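DNA repair and recombination protein RadB (Thermococcus kodakarensis, PDB 2CVH) probably takes part in DNA repair and homologous recombination, binding DNA and ATP with very weak ATPase activity and without promoting strand exchange. Local coordinates at residues A37-L42 / V63-T68. Numbering follows the deposited sequence.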
# COMPACT_ATOMS: atom_id res chain seq x y z
N ALA A 37 -1.06 3.13 4.81
CA ALA A 37 -0.66 1.76 5.10
C ALA A 37 -0.51 1.57 6.61
O ALA A 37 -1.10 0.63 7.18
CB ALA A 37 0.67 1.45 4.39
N LEU A 38 0.21 2.49 7.25
CA LEU A 38 0.45 2.46 8.70
C LEU A 38 -0.85 2.46 9.49
O LEU A 38 -1.03 1.68 10.43
CB LEU A 38 1.30 3.67 9.15
CG LEU A 38 2.84 3.71 9.25
CD1 LEU A 38 3.30 5.07 9.84
CD2 LEU A 38 3.33 2.61 10.16
N GLN A 39 -1.77 3.34 9.10
CA GLN A 39 -3.05 3.47 9.76
C GLN A 39 -3.95 2.27 9.59
O GLN A 39 -4.63 1.86 10.54
CB GLN A 39 -3.76 4.73 9.29
CG GLN A 39 -5.12 4.97 9.94
CD GLN A 39 -5.49 6.45 9.96
OE1 GLN A 39 -6.61 6.84 9.61
NE2 GLN A 39 -4.55 7.28 10.39
N THR A 40 -3.99 1.72 8.38
CA THR A 40 -4.82 0.54 8.14
C THR A 40 -4.26 -0.61 9.01
O THR A 40 -5.00 -1.24 9.74
CB THR A 40 -4.82 0.16 6.65
OG1 THR A 40 -5.26 1.29 5.89
CG2 THR A 40 -5.76 -1.02 6.38
N GLY A 41 -2.94 -0.80 8.96
CA GLY A 41 -2.30 -1.84 9.76
C GLY A 41 -2.55 -1.62 11.25
O GLY A 41 -3.01 -2.51 11.96
N LEU A 42 -2.30 -0.41 11.71
CA LEU A 42 -2.50 -0.06 13.10
C LEU A 42 -3.91 -0.40 13.63
O LEU A 42 -4.06 -1.05 14.67
CB LEU A 42 -2.15 1.42 13.30
CG LEU A 42 -2.12 2.16 14.65
CD1 LEU A 42 -3.38 2.94 14.84
CD2 LEU A 42 -1.84 1.20 15.82
N VAL A 63 4.12 5.14 16.38
CA VAL A 63 3.98 5.38 17.83
C VAL A 63 3.11 6.63 18.02
O VAL A 63 2.16 6.63 18.80
CB VAL A 63 5.37 5.63 18.49
CG1 VAL A 63 5.20 6.08 19.93
CG2 VAL A 63 6.21 4.38 18.42
N GLN A 64 3.43 7.70 17.29
CA GLN A 64 2.67 8.94 17.36
C GLN A 64 1.23 8.63 17.02
O GLN A 64 0.32 8.91 17.81
CB GLN A 64 3.22 9.96 16.37
CG GLN A 64 2.49 11.30 16.42
CD GLN A 64 3.13 12.36 15.53
OE1 GLN A 64 3.30 13.51 15.95
NE2 GLN A 64 3.48 11.98 14.31
N MET A 65 1.03 7.99 15.88
CA MET A 65 -0.31 7.63 15.44
C MET A 65 -1.03 6.77 16.47
O MET A 65 -2.18 7.04 16.81
CB MET A 65 -0.24 6.92 14.09
CG MET A 65 0.31 7.81 12.98
SD MET A 65 0.62 6.96 11.41
CE MET A 65 -0.96 6.03 11.34
N ALA A 66 -0.34 5.78 17.03
CA ALA A 66 -0.94 4.89 18.04
C ALA A 66 -1.38 5.67 19.29
O ALA A 66 -2.53 5.60 19.71
CB ALA A 66 0.04 3.77 18.43
N GLU A 67 -0.46 6.47 19.84
CA GLU A 67 -0.72 7.26 21.03
C GLU A 67 -1.86 8.23 20.85
O GLU A 67 -2.80 8.23 21.65
CB GLU A 67 0.51 8.06 21.44
CG GLU A 67 1.57 7.26 22.13
CD GLU A 67 2.82 8.06 22.32
OE1 GLU A 67 3.56 7.77 23.27
OE2 GLU A 67 3.07 8.98 21.52
N THR A 68 -1.77 9.06 19.80
CA THR A 68 -2.78 10.08 19.52
C THR A 68 -4.19 9.53 19.36
O THR A 68 -5.15 10.29 19.29
CB THR A 68 -2.45 10.92 18.29
OG1 THR A 68 -1.04 11.20 18.25
CG2 THR A 68 -3.16 12.24 18.39
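Helix 33-44, whose first residues, Lys-33 and Thr-34, close the predicted ATP-binding P-loop of this RecA-like ATPase domain, packs against helix 59-67 through Leu-38, Gln-39 and Leu-42 on one side and Met-65 and Ala-66 on the other. The local axes approach to 10.6 Å and cross at -48°, a spacing wide enough for a long side chain to lie between the backbones. Met-65 fills it: its CG stands anti to the carbonyl carbon (chi1 -63°), the chain runs on extended through chi2, and a bend at chi3 of 45° lays the methyl against the facing helix. SD rests 3.6 Å from Leu-38 CD1, the two side chains crossing at about a right angle. CE reaches further, to the backbone, 3.6 Å from Gln-39 N and 3.7 Å from Gln-39 CB. One turn on, Leu-42 meets Ala-66, CD2 to CB at 4.1 Å; Leu-42 CA and Ala-66 CA lie 7.2 Å apart, consistent with the small alanine allowing a close approach here. Leu-62 and Ala-76 extend this apolar layer, and Arg-79 hydrogen-bonds to the carbonyl oxygen of Leu-42. An alanine in place of Met-65 would take away both sulfur and methyl, and would probably open a gap beside Leu-38 and the backbone of Gln-39. No hydrogen bond spans the two segments, and all five touching residues are buried, which implies that shape and dispersion, with the Met-65 thioether supplying much of the contact, hold this flank of helix 33-44 against helix 59-67.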